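Hypothetical sugar ABC-transporter sugar binding protein (Arthrobacter globiformis, PDB 7BVT) probably captures cyclic alpha-maltosyl-(1→6)-maltose outside the cell and hands it to an ABC sugar transporter as its solute-binding protein. Local coordinates at residues Ser193-Thr198 against Thr379-Phe384; Thr188-Ser193 against Glu387-Leu392; Leu197-Gln202 against Ala291-Gly296; Ser218-Asn223 against Ala404-Val409. All coordinates share one frame; numbering follows the deposited sequence.

Contact 1. Residues Ser193-Thr198 against Thr379-Phe384; sequences SGEGLT and TVSLAF. With GLC (alpha-D-glucopyranose), chain B.
The hydroxyl of S381 and the carboxylate of E195 meet between two helices: S381 OG donates to E195 OE1 over 2.7 Å, arriving from above the carboxylate plane, 44° out of it. S381 holds OG anti to its own backbone N (chi1 177°), which carries the oxygen across to the first turn of helix 195-207. T198 OG1 lies 3.0 Å from the same S381 OG, a weak bond whose proton also has G194 O within range. E195, like R371 a residue of the glycan pocket, reaches S381 through a chain bent at chi2 (64°), and its other oxygen, OE2, is held by Y377 and by a salt bridge to R371. With an aspartate in its place the shorter chain would probably pull the carboxylate back from S381, Y377 and R371, leaving the arginine's charge without this mate. G194 is the N-cap residue of helix 195-207, and S193 OG closes an ST turn by accepting from E195 N. G194, without a side chain, lets the backbones come close here, G194 CA and L382 CA being 4.4 Å apart. L382 lays its CD1 along the peptide, 3.7 Å from G194 N. Further along, T198 OG1 sits at the edge of the F384 ring, 3.5 Å from CD2. On the pocket side G196 N is 3.5 Å from C2 of the chain B glucose.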
loop_
_atom_site.group_PDB
_atom_site.type_symbol
_atom_site.label_atom_id
_atom_site.label_comp_id
_atom_site.label_asym_id
_atom_site.label_seq_id
_atom_site.Cartn_x
_atom_site.Cartn_y
_atom_site.Cartn_z
ATOM N N SER A 193 4.003 -5.497 -14.241
ATOM C CA SER A 193 4.439 -6.002 -12.911
ATOM C C SER A 193 3.444 -6.986 -12.287
ATOM O O SER A 193 3.851 -7.684 -11.356
ATOM C CB SER A 193 4.690 -4.854 -11.969
ATOM O OG SER A 193 3.466 -4.259 -11.516
ATOM N N GLY A 194 2.180 -6.953 -12.719
ATOM C CA GLY A 194 1.120 -7.761 -12.079
ATOM C C GLY A 194 0.577 -7.102 -10.822
ATOM O O GLY A 194 -0.399 -7.662 -10.254
ATOM N N GLU A 195 1.161 -6.020 -10.343
ATOM C CA GLU A 195 0.891 -5.613 -8.920
ATOM C C GLU A 195 -0.512 -5.009 -8.782
ATOM O O GLU A 195 -1.147 -5.214 -7.690
ATOM C CB GLU A 195 1.934 -4.644 -8.375
ATOM C CG GLU A 195 1.902 -4.539 -6.865
ATOM C CD GLU A 195 2.268 -5.839 -6.193
ATOM O OE1 GLU A 195 2.945 -6.675 -6.873
ATOM O OE2 GLU A 195 1.890 -6.018 -4.997
ATOM N N GLY A 196 -1.024 -4.290 -9.793
ATOM C CA GLY A 196 -2.420 -3.820 -9.738
ATOM C C GLY A 196 -3.364 -4.983 -9.462
ATOM O O GLY A 196 -4.209 -4.882 -8.589
ATOM N N LEU A 197 -3.271 -6.065 -10.204
ATOM C CA LEU A 197 -4.165 -7.226 -9.991
ATOM C C LEU A 197 -3.857 -7.826 -8.626
ATOM O O LEU A 197 -4.770 -7.967 -7.803
ATOM C CB LEU A 197 -3.973 -8.234 -11.134
ATOM C CG LEU A 197 -4.930 -9.413 -11.188
ATOM C CD1 LEU A 197 -4.886 -10.107 -12.563
ATOM C CD2 LEU A 197 -4.622 -10.440 -10.126
ATOM N N THR A 198 -2.601 -8.197 -8.378
ATOM C CA THR A 198 -2.231 -8.953 -7.175
ATOM C C THR A 198 -2.645 -8.189 -5.921
ATOM O O THR A 198 -3.241 -8.794 -5.035
ATOM C CB THR A 198 -0.738 -9.273 -7.165
ATOM O OG1 THR A 198 -0.499 -10.066 -8.317
ATOM C CG2 THR A 198 -0.303 -9.940 -5.889
ATOM N N THR A 379 8.678 -11.080 -8.709
ATOM C CA THR A 379 8.532 -12.262 -9.597
ATOM C C THR A 379 7.304 -13.087 -9.208
ATOM O O THR A 379 6.527 -13.526 -10.088
ATOM C CB THR A 379 9.783 -13.147 -9.607
ATOM O OG1 THR A 379 10.821 -12.214 -9.869
ATOM C CG2 THR A 379 9.670 -14.193 -10.686
ATOM N N VAL A 380 7.104 -13.256 -7.911
ATOM C CA VAL A 380 5.922 -13.958 -7.360
ATOM C C VAL A 380 4.657 -13.258 -7.854
ATOM O O VAL A 380 3.697 -13.917 -8.297
ATOM C CB VAL A 380 5.986 -14.042 -5.835
ATOM C CG1 VAL A 380 4.647 -14.442 -5.222
ATOM C CG2 VAL A 380 7.085 -15.002 -5.412
ATOM N N SER A 381 4.607 -11.952 -7.709
ATOM C CA SER A 381 3.372 -11.195 -7.985
ATOM C C SER A 381 3.016 -11.269 -9.471
ATOM O O SER A 381 1.836 -11.499 -9.816
ATOM C CB SER A 381 3.496 -9.777 -7.527
ATOM O OG SER A 381 2.316 -9.056 -7.873
ATOM N N LEU A 382 4.006 -11.157 -10.368
ATOM C CA LEU A 382 3.731 -11.305 -11.818
ATOM C C LEU A 382 3.309 -12.736 -12.134
ATOM O O LEU A 382 2.323 -12.855 -12.863
ATOM C CB LEU A 382 4.974 -10.913 -12.610
ATOM C CG LEU A 382 4.767 -10.802 -14.118
ATOM C CD1 LEU A 382 3.606 -9.897 -14.514
ATOM C CD2 LEU A 382 6.078 -10.324 -14.745
ATOM N N ALA A 383 3.963 -13.757 -11.561
ATOM C CA ALA A 383 3.617 -15.174 -11.846
ATOM C C ALA A 383 2.163 -15.400 -11.408
ATOM O O ALA A 383 1.366 -15.989 -12.156
ATOM C CB ALA A 383 4.524 -16.154 -11.193
ATOM N N PHE A 384 1.829 -14.863 -10.238
ATOM C CA PHE A 384 0.481 -14.992 -9.653
ATOM C C PHE A 384 -0.508 -14.318 -10.567
ATOM O O PHE A 384 -1.513 -14.970 -10.914
ATOM C CB PHE A 384 0.425 -14.362 -8.259
ATOM C CG PHE A 384 -0.912 -14.441 -7.587
ATOM C CD1 PHE A 384 -1.329 -15.595 -6.941
ATOM C CD2 PHE A 384 -1.689 -13.299 -7.488
ATOM C CE1 PHE A 384 -2.550 -15.613 -6.284
ATOM C CE2 PHE A 384 -2.901 -13.335 -6.847
ATOM C CZ PHE A 384 -3.357 -14.494 -6.290
HETATM C C1 GLC B . -0.569 -1.014 -8.389
HETATM C C2 GLC B . -0.335 -0.810 -9.897
HETATM C C3 GLC B . -0.541 0.672 -10.205
HETATM C C4 GLC B . -1.951 1.140 -9.797
HETATM C C5 GLC B . -2.345 0.672 -8.366
HETATM C C6 GLC B . -3.846 0.591 -8.225
HETATM O O2 GLC B . 1.009 -1.212 -10.231
HETATM O O3 GLC B . -0.327 0.927 -11.606
HETATM O O4 GLC B . -1.973 2.573 -9.884
HETATM O O5 GLC B . -1.926 -0.702 -8.093
HETATM O O6 GLC B . -4.124 0.541 -6.827
#

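Contact 2. Residues Thr188-Ser193 against Glu387-Leu392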
loop_
_atom_site.group_PDB
_atom_site.type_symbol
_atom_site.label_atom_id
_atom_site.label_comp_id
_atom_site.label_asym_id
_atom_site.label_seq_id
_atom_site.Cartn_x
_atom_site.Cartn_y
_atom_site.Cartn_z
ATOM N N THR A 188 -8.129 -6.114 -13.531
ATOM C CA THR A 188 -8.128 -7.500 -14.032
ATOM C C THR A 188 -6.962 -7.782 -14.980
ATOM O O THR A 188 -6.846 -8.950 -15.304
ATOM C CB THR A 188 -9.432 -7.828 -14.767
ATOM O OG1 THR A 188 -9.615 -6.924 -15.854
ATOM C CG2 THR A 188 -10.664 -7.734 -13.901
ATOM N N GLN A 189 -6.159 -6.791 -15.374
ATOM C CA GLN A 189 -4.996 -7.077 -16.255
ATOM C C GLN A 189 -3.655 -6.931 -15.514
ATOM O O GLN A 189 -3.395 -5.885 -14.872
ATOM C CB GLN A 189 -5.048 -6.171 -17.471
ATOM C CG GLN A 189 -6.280 -6.462 -18.310
ATOM C CD GLN A 189 -6.291 -5.576 -19.529
ATOM O OE1 GLN A 189 -6.855 -4.490 -19.506
ATOM N NE2 GLN A 189 -5.553 -5.998 -20.543
ATOM N N ALA A 190 -2.829 -7.965 -15.639
ATOM C CA ALA A 190 -1.494 -8.046 -14.985
ATOM C C ALA A 190 -0.621 -6.843 -15.382
ATOM O O ALA A 190 0.039 -6.288 -14.514
ATOM C CB ALA A 190 -0.869 -9.376 -15.308
ATOM N N GLY A 191 -0.595 -6.432 -16.643
ATOM C CA GLY A 191 0.379 -5.400 -17.053
ATOM C C GLY A 191 1.827 -5.847 -16.814
ATOM O O GLY A 191 2.101 -7.068 -16.760
ATOM N N ASP A 192 2.738 -4.881 -16.724
ATOM C CA ASP A 192 4.202 -5.109 -16.680
ATOM C C ASP A 192 4.595 -5.844 -15.396
ATOM O O ASP A 192 5.394 -6.758 -15.506
ATOM C CB ASP A 192 4.981 -3.793 -16.748
ATOM C CG ASP A 192 4.953 -3.133 -18.118
ATOM O OD1 ASP A 192 4.771 -3.872 -19.131
ATOM O OD2 ASP A 192 5.092 -1.882 -18.158
ATOM N N SER A 193 4.003 -5.497 -14.241
ATOM C CA SER A 193 4.439 -6.002 -12.911
ATOM C C SER A 193 3.444 -6.986 -12.287
ATOM O O SER A 193 3.851 -7.684 -11.356
ATOM C CB SER A 193 4.690 -4.854 -11.969
ATOM O OG SER A 193 3.466 -4.259 -11.516
ATOM N N GLU A 387 -1.495 -15.959 -13.940
ATOM C CA GLU A 387 -2.309 -17.177 -13.864
ATOM C C GLU A 387 -3.720 -16.774 -13.477
ATOM O O GLU A 387 -4.680 -17.341 -14.016
ATOM C CB GLU A 387 -1.733 -18.209 -12.919
ATOM C CG GLU A 387 -0.434 -18.793 -13.400
ATOM C CD GLU A 387 -0.521 -19.671 -14.634
ATOM O OE1 GLU A 387 -1.623 -19.846 -15.180
ATOM O OE2 GLU A 387 0.542 -20.253 -15.024
ATOM N N ILE A 388 -3.846 -15.852 -12.529
ATOM C CA ILE A 388 -5.209 -15.513 -12.043
ATOM C C ILE A 388 -5.957 -14.852 -13.198
ATOM O O ILE A 388 -7.154 -15.048 -13.281
ATOM C CB ILE A 388 -5.125 -14.602 -10.802
ATOM C CG1 ILE A 388 -4.500 -15.338 -9.607
ATOM C CG2 ILE A 388 -6.482 -14.020 -10.443
ATOM C CD1 ILE A 388 -5.291 -16.474 -9.035
ATOM N N GLU A 389 -5.293 -14.041 -14.000
ATOM C CA GLU A 389 -5.947 -13.285 -15.087
ATOM C C GLU A 389 -6.637 -14.254 -16.065
ATOM O O GLU A 389 -7.645 -13.892 -16.659
ATOM C CB GLU A 389 -4.917 -12.425 -15.804
ATOM C CG GLU A 389 -5.545 -11.669 -16.945
ATOM C CD GLU A 389 -4.703 -10.585 -17.559
ATOM O OE1 GLU A 389 -3.544 -10.455 -17.140
ATOM O OE2 GLU A 389 -5.236 -9.807 -18.402
ATOM N N LYS A 390 -6.124 -15.472 -16.188
ATOM C CA LYS A 390 -6.740 -16.452 -17.115
ATOM C C LYS A 390 -8.172 -16.740 -16.647
ATOM O O LYS A 390 -9.046 -16.887 -17.498
ATOM C CB LYS A 390 -5.854 -17.696 -17.193
ATOM C CG LYS A 390 -4.475 -17.390 -17.754
ATOM C CD LYS A 390 -3.706 -18.645 -18.065
ATOM C CE LYS A 390 -2.241 -18.329 -18.294
ATOM N NZ LYS A 390 -1.402 -19.540 -18.166
ATOM N N ALA A 391 -8.426 -16.829 -15.342
ATOM C CA ALA A 391 -9.807 -17.017 -14.828
ATOM C C ALA A 391 -10.612 -15.746 -15.075
ATOM O O ALA A 391 -11.770 -15.861 -15.493
ATOM C CB ALA A 391 -9.805 -17.371 -13.386
ATOM N N LEU A 392 -10.050 -14.577 -14.860
ATOM C CA LEU A 392 -10.792 -13.293 -15.053
ATOM C C LEU A 392 -11.179 -13.165 -16.535
ATOM O O LEU A 392 -12.285 -12.624 -16.878
ATOM C CB LEU A 392 -9.915 -12.128 -14.564
ATOM C CG LEU A 392 -9.316 -12.283 -13.167
ATOM C CD1 LEU A 392 -8.567 -11.029 -12.781
ATOM C CD2 LEU A 392 -10.376 -12.651 -12.141
HETATM O O HOH W 1 -3.759 -8.472 -19.974
#
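A190 N donates to E389 OE1 at 3.0 Å in a nearly straight bond (171°), the donor lying well above the carboxylate plane. The other oxygen, OE2, accepts from a water and also forms a hydrogen bond with the hydroxyl of Y245, from the loop beyond helix 225-239. The same water accepts from Q189 NE2 at 3.1 Å, so it bridges the glutamine amide and the carboxylate, whose planes stand 73° apart. E389 stretches to the loop in an extended chain, its CG turned away from the backbone N (chi1 178°), and on the way CG passes 3.4 Å from T188 O. A190 CB rests against OE1, while Q189 sets its CG 3.5 Å from OE2. One turn on, L392 crosses T188 at a slant, L392 CD1 lying 3.9 Å from T188 CB; the T188 hydroxyl itself is taken up by A246 N. Together these contacts fasten the loop between helices 165-179 and 195-207 to the last turns of helix 377-392, with L197 packing against both E389 and L392 from helix 195-207. At the outer surface K390 NZ forms a salt bridge with E387 OE1 along the same helix. The E389 carboxylate thus meets a peptide N-H, a water and a tyrosine hydroxyl, neutral donors that probably help to stabilise its negative charge.

Contact 3. Residues Leu197-Gln202 against Ala291-Gly296. With GLC (alpha-D-glucopyranose), chain C; GLC (alpha-D-glucopyranose), chain B.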
loop_
_atom_site.group_PDB
_atom_site.type_symbol
_atom_site.label_atom_id
_atom_site.label_comp_id
_atom_site.label_asym_id
_atom_site.label_seq_id
_atom_site.Cartn_x
_atom_site.Cartn_y
_atom_site.Cartn_z
ATOM N N LEU A 197 -3.271 -6.065 -10.204
ATOM C CA LEU A 197 -4.165 -7.226 -9.991
ATOM C C LEU A 197 -3.857 -7.826 -8.626
ATOM O O LEU A 197 -4.770 -7.967 -7.803
ATOM C CB LEU A 197 -3.973 -8.234 -11.134
ATOM C CG LEU A 197 -4.930 -9.413 -11.188
ATOM C CD1 LEU A 197 -4.886 -10.107 -12.563
ATOM C CD2 LEU A 197 -4.622 -10.440 -10.126
ATOM N N THR A 198 -2.601 -8.197 -8.378
ATOM C CA THR A 198 -2.231 -8.953 -7.175
ATOM C C THR A 198 -2.645 -8.189 -5.921
ATOM O O THR A 198 -3.241 -8.794 -5.035
ATOM C CB THR A 198 -0.738 -9.273 -7.165
ATOM O OG1 THR A 198 -0.499 -10.066 -8.317
ATOM C CG2 THR A 198 -0.303 -9.940 -5.889
ATOM N N TRP A 199 -2.317 -6.915 -5.806
ATOM C CA TRP A 199 -2.467 -6.215 -4.511
ATOM C C TRP A 199 -3.939 -5.837 -4.295
ATOM O O TRP A 199 -4.360 -5.783 -3.141
ATOM C CB TRP A 199 -1.468 -5.078 -4.404
ATOM C CG TRP A 199 -1.936 -3.666 -4.502
ATOM C CD1 TRP A 199 -2.572 -3.064 -5.546
ATOM C CD2 TRP A 199 -1.722 -2.636 -3.526
ATOM N NE1 TRP A 199 -2.812 -1.744 -5.251
ATOM C CE2 TRP A 199 -2.291 -1.450 -4.032
ATOM C CE3 TRP A 199 -1.119 -2.606 -2.271
ATOM C CZ2 TRP A 199 -2.215 -0.242 -3.333
ATOM C CZ3 TRP A 199 -1.060 -1.418 -1.578
ATOM C CH2 TRP A 199 -1.661 -0.276 -2.077
ATOM N N ASN A 200 -4.718 -5.693 -5.361
ATOM C CA ASN A 200 -6.188 -5.551 -5.210
ATOM C C ASN A 200 -6.810 -6.877 -4.786
ATOM O O ASN A 200 -7.717 -6.875 -3.917
ATOM C CB ASN A 200 -6.788 -5.005 -6.503
ATOM C CG ASN A 200 -6.677 -3.502 -6.622
ATOM O OD1 ASN A 200 -5.897 -2.983 -7.446
ATOM N ND2 ASN A 200 -7.392 -2.817 -5.772
ATOM N N PHE A 201 -6.372 -7.984 -5.380
ATOM C CA PHE A 201 -6.885 -9.309 -5.029
ATOM C C PHE A 201 -6.529 -9.674 -3.590
ATOM O O PHE A 201 -7.354 -10.263 -2.887
ATOM C CB PHE A 201 -6.332 -10.361 -5.993
ATOM C CG PHE A 201 -6.899 -11.716 -5.715
ATOM C CD1 PHE A 201 -8.168 -12.076 -6.150
ATOM C CD2 PHE A 201 -6.198 -12.617 -4.949
ATOM C CE1 PHE A 201 -8.709 -13.305 -5.808
ATOM C CE2 PHE A 201 -6.714 -13.848 -4.651
ATOM C CZ PHE A 201 -7.969 -14.202 -5.072
ATOM N N GLN A 202 -5.310 -9.357 -3.142
ATOM C CA GLN A 202 -4.889 -9.765 -1.791
ATOM C C GLN A 202 -5.896 -9.233 -0.762
ATOM O O GLN A 202 -6.096 -9.844 0.245
ATOM C CB GLN A 202 -3.495 -9.230 -1.488
ATOM C CG GLN A 202 -2.403 -10.075 -2.110
ATOM C CD GLN A 202 -1.080 -9.333 -2.308
ATOM O OE1 GLN A 202 -1.004 -8.115 -2.250
ATOM N NE2 GLN A 202 -0.016 -10.110 -2.582
ATOM N N ALA A 291 -10.239 -6.226 5.916
ATOM C CA ALA A 291 -8.804 -6.208 5.581
ATOM C C ALA A 291 -8.569 -5.193 4.490
ATOM O O ALA A 291 -9.436 -5.019 3.655
ATOM C CB ALA A 291 -8.317 -7.569 5.122
ATOM N N THR A 292 -7.343 -4.693 4.458
ATOM C CA THR A 292 -6.835 -3.960 3.300
ATOM C C THR A 292 -5.326 -4.180 3.168
ATOM O O THR A 292 -4.770 -4.959 3.949
ATOM C CB THR A 292 -7.280 -2.498 3.354
ATOM O OG1 THR A 292 -6.935 -1.961 2.079
ATOM C CG2 THR A 292 -6.615 -1.735 4.463
ATOM N N ASN A 293 -4.740 -3.547 2.147
ATOM C CA ASN A 293 -3.328 -3.740 1.752
ATOM C C ASN A 293 -2.586 -2.408 1.948
ATOM O O ASN A 293 -3.166 -1.374 1.620
ATOM C CB ASN A 293 -3.264 -4.170 0.292
ATOM C CG ASN A 293 -2.139 -5.129 0.012
ATOM O OD1 ASN A 293 -1.174 -5.221 0.771
ATOM N ND2 ASN A 293 -2.300 -5.821 -1.081
ATOM N N LEU A 294 -1.394 -2.440 2.523
ATOM C CA LEU A 294 -0.571 -1.248 2.837
ATOM C C LEU A 294 0.406 -0.912 1.721
ATOM O O LEU A 294 1.110 -1.781 1.231
ATOM C CB LEU A 294 0.196 -1.463 4.125
ATOM C CG LEU A 294 -0.656 -1.475 5.387
ATOM C CD1 LEU A 294 0.047 -2.172 6.532
ATOM C CD2 LEU A 294 -1.052 -0.048 5.760
ATOM N N GLY A 295 0.454 0.367 1.376
ATOM C CA GLY A 295 1.521 0.939 0.544
ATOM C C GLY A 295 2.277 1.992 1.298
ATOM O O GLY A 295 2.011 2.198 2.488
ATOM N N GLY A 296 3.181 2.627 0.593
ATOM C CA GLY A 296 3.871 3.800 1.133
ATOM C C GLY A 296 5.362 3.593 1.284
ATOM O O GLY A 296 5.890 2.528 0.874
HETATM C C1 GLC C . 1.011 2.418 -4.258
HETATM C C2 GLC C . 1.703 1.891 -3.039
HETATM C C3 GLC C . 2.660 0.786 -3.414
HETATM C C4 GLC C . 1.877 -0.276 -4.203
HETATM C C5 GLC C . 1.297 0.354 -5.462
HETATM C C6 GLC C . 0.476 -0.679 -6.256
HETATM O O2 GLC C . 2.264 2.993 -2.350
HETATM O O3 GLC C . 3.263 0.263 -2.218
HETATM O O4 GLC C . 2.710 -1.341 -4.618
HETATM O O5 GLC C . 0.408 1.370 -5.069
HETATM O O6 GLC C . 0.381 -0.218 -7.601
HETATM C C1 GLC B . -0.569 -1.014 -8.389
HETATM C C2 GLC B . -0.335 -0.810 -9.897
HETATM C C3 GLC B . -0.541 0.672 -10.205
HETATM C C4 GLC B . -1.951 1.140 -9.797
HETATM C C5 GLC B . -2.345 0.672 -8.366
HETATM C C6 GLC B . -3.846 0.591 -8.225
HETATM O O2 GLC B . 1.009 -1.212 -10.231
HETATM O O3 GLC B . -0.327 0.927 -11.606
HETATM O O4 GLC B . -1.973 2.573 -9.884
HETATM O O5 GLC B . -1.926 -0.702 -8.093
HETATM O O6 GLC B . -4.124 0.541 -6.827
#
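N293 ND2 spends both its hydrogens on helix 195-207: one goes to W199 O at 2.9 Å, in the carbonyl plane and on a lone pair, the other to Q202 OE1, also at 2.9 Å but tilted 16° from the plane of the Q202 amide carbonyl. Both acceptors lie close to the plane of the N293 amide, which the pair of bonds fixes in rotation. The amide also packs against the indole, N293 CG lying 3.6 Å from W199 CE3 with the two planes 37° apart. Beyond it the rim of the indole meets backbone, CZ3 standing 3.6 Å from L294 O. In this solute-binding protein fold the crossing of helix 195-207 and strand 292-301 builds one wall of the glycan pocket. W199 has an unusual chi1 of 108°, and this swings the ring between strand and sugar: the chain C glucose sets C6 over one face, 3.5 Å above the plane, while NE1 donates to O6 of the chain B glucose over 3.1 Å in a nearly straight bond. A leucine here would probably forfeit that hydrogen bond and leave the chain C glucose without the flat surface beneath its C6. The strand's grip on sugar is looser. G295 has no side chain and admits the chain C glucose, its CA 3.3 Å from O3, and the bond from G296 N to O2 of that glucose is weak.

Contact 4. Residues Ser218-Asn223 against Ala404-Val409; sequences SAAAFN and AAEQAV
The loop joining helix 195-207 to helix 225-239 lies across the C-terminal helix 398-415, and E406 is the chief point of attachment. N223 ND2 donates to E406 OE1 over 2.8 Å in a virtually straight bond (179°), and also to D403 of the same helix. The carboxylate is met 50° out of its plane, whereas the acceptor lies in the plane of the N223 amide. E406 runs straight out from the helix, trans at chi1 (175°), and reaches the loop backbone, where OE2 accepts hydrogen bonds from three waters. One of them also accepts from N223 N at 2.9 Å, and another donates to A220 O at 2.8 Å, so the carboxylate also holds the loop through water. Beneath this polar layer the contact is apolar. A220 CB rests 3.9 Å from E406 CG and close to V409 CG1, and the F222 ring turns its edge to the helix, CE1 lying 3.8 Å from A405 CB and CZ 4.1 Å from V409 CG2. F222 also meets F384 of helix 377-392 edge-to-face, so loop 218-223 lies against both helices, which pack side by side through A405 on I388 and V409 on V380, at the periphery of the chain.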
loop_
_atom_site.group_PDB
_atom_site.type_symbol
_atom_site.label_atom_id
_atom_site.label_comp_id
_atom_site.label_asym_id
_atom_site.label_seq_id
_atom_site.Cartn_x
_atom_site.Cartn_y
_atom_site.Cartn_z
ATOM N N SER A 218 7.990 -19.369 2.096
ATOM C CA SER A 218 8.601 -20.484 1.299
ATOM C C SER A 218 7.639 -20.984 0.215
ATOM O O SER A 218 8.106 -21.613 -0.766
ATOM C CB SER A 218 9.036 -21.649 2.169
ATOM O OG SER A 218 7.941 -22.280 2.826
ATOM N N ALA A 219 6.329 -20.799 0.389
ATOM C CA ALA A 219 5.379 -21.378 -0.582
ATOM C C ALA A 219 4.132 -20.503 -0.661
ATOM O O ALA A 219 3.809 -19.819 0.369
ATOM C CB ALA A 219 5.008 -22.757 -0.140
ATOM N N ALA A 220 3.375 -20.708 -1.717
ATOM C CA ALA A 220 1.980 -20.227 -1.761
ATOM C C ALA A 220 1.118 -20.768 -0.618
ATOM O O ALA A 220 1.237 -21.930 -0.172
ATOM C CB ALA A 220 1.398 -20.599 -3.085
ATOM N N ALA A 221 0.142 -19.972 -0.191
ATOM C CA ALA A 221 -0.809 -20.346 0.867
ATOM C C ALA A 221 -2.263 -20.072 0.440
ATOM O O ALA A 221 -3.134 -20.301 1.269
ATOM C CB ALA A 221 -0.462 -19.629 2.132
ATOM N N PHE A 222 -2.496 -19.623 -0.783
ATOM C CA PHE A 222 -3.817 -19.085 -1.210
ATOM C C PHE A 222 -4.688 -20.155 -1.903
ATOM O O PHE A 222 -5.806 -19.834 -2.308
ATOM C CB PHE A 222 -3.610 -17.909 -2.163
ATOM C CG PHE A 222 -2.690 -18.191 -3.328
ATOM C CD1 PHE A 222 -3.075 -19.060 -4.347
ATOM C CD2 PHE A 222 -1.408 -17.647 -3.390
ATOM C CE1 PHE A 222 -2.212 -19.343 -5.397
ATOM C CE2 PHE A 222 -0.549 -17.932 -4.442
ATOM C CZ PHE A 222 -0.940 -18.796 -5.428
ATOM N N ASN A 223 -4.209 -21.373 -2.131
ATOM C CA ASN A 223 -4.983 -22.385 -2.900
ATOM C C ASN A 223 -5.832 -23.172 -1.925
ATOM O O ASN A 223 -5.534 -24.321 -1.590
ATOM C CB ASN A 223 -4.085 -23.237 -3.796
ATOM C CG ASN A 223 -4.904 -24.099 -4.734
ATOM O OD1 ASN A 223 -6.110 -23.880 -4.917
ATOM N ND2 ASN A 223 -4.249 -25.058 -5.369
ATOM N N ALA A 404 -2.879 -23.378 -10.897
ATOM C CA ALA A 404 -1.826 -22.875 -11.809
ATOM C C ALA A 404 -1.047 -21.768 -11.100
ATOM O O ALA A 404 0.198 -21.771 -11.103
ATOM C CB ALA A 404 -2.390 -22.443 -13.118
ATOM N N ALA A 405 -1.748 -20.845 -10.431
ATOM C CA ALA A 405 -1.076 -19.752 -9.711
ATOM C C ALA A 405 -0.183 -20.308 -8.598
ATOM O O ALA A 405 0.924 -19.803 -8.443
ATOM C CB ALA A 405 -2.092 -18.783 -9.154
ATOM N N GLU A 406 -0.608 -21.307 -7.867
ATOM C CA GLU A 406 0.199 -21.950 -6.800
ATOM C C GLU A 406 1.475 -22.597 -7.387
ATOM O O GLU A 406 2.574 -22.471 -6.797
ATOM C CB GLU A 406 -0.625 -23.000 -6.054
ATOM C CG GLU A 406 0.166 -23.798 -5.020
ATOM C CD GLU A 406 -0.698 -24.735 -4.206
ATOM O OE1 GLU A 406 -1.503 -25.475 -4.830
ATOM O OE2 GLU A 406 -0.646 -24.698 -2.929
ATOM N N GLN A 407 1.316 -23.330 -8.487
ATOM C CA GLN A 407 2.462 -23.900 -9.236
ATOM C C GLN A 407 3.466 -22.850 -9.645
ATOM O O GLN A 407 4.679 -23.142 -9.510
ATOM C CB GLN A 407 2.044 -24.311 -10.645
ATOM C CG GLN A 407 2.133 -25.748 -10.908
ATOM C CD GLN A 407 0.859 -26.270 -10.342
ATOM O OE1 GLN A 407 0.833 -26.564 -9.141
ATOM N NE2 GLN A 407 -0.143 -26.400 -11.234
ATOM N N ALA A 408 3.012 -21.756 -10.271
ATOM C CA ALA A 408 3.884 -20.710 -10.824
ATOM C C ALA A 408 4.614 -20.090 -9.631
ATOM O O ALA A 408 5.849 -19.914 -9.699
ATOM C CB ALA A 408 3.081 -19.731 -11.615
ATOM N N VAL A 409 3.870 -19.711 -8.597
ATOM C CA VAL A 409 4.456 -19.007 -7.416
ATOM C C VAL A 409 5.472 -19.921 -6.724
ATOM O O VAL A 409 6.602 -19.502 -6.412
ATOM C CB VAL A 409 3.352 -18.543 -6.454
ATOM C CG1 VAL A 409 3.957 -18.145 -5.111
ATOM C CG2 VAL A 409 2.562 -17.427 -7.075
HETATM O O HOH W 2 -1.774 -22.768 -1.236
HETATM O O HOH W 3 1.842 -24.181 -1.708
HETATM O O HOH W 4 -2.757 -26.382 -1.372
#

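Three of the contacts gather round the last two helices, and contacts 1 and 3 bring the arrangement to the sugar. Contacts 1 and 2 both use helix 377-392, share S193 and have centres about 8 Å apart; L197 CD1 packs 3.8 Å from L392 CD1 between them. Contacts 1 and 3 share L197 and T198 on helix 195-207, and both touch the chain B glucose, the former through G196 and the latter through W199. Contact 4, which holds no pocket residue, joins contact 1 where F384 CD1 meets F222 CE2 at 3.5 Å, and contact 2 where E387 and I388 pack on A404 and A405. Contacts 3 and 4 do not touch, their centres about 17 Å apart.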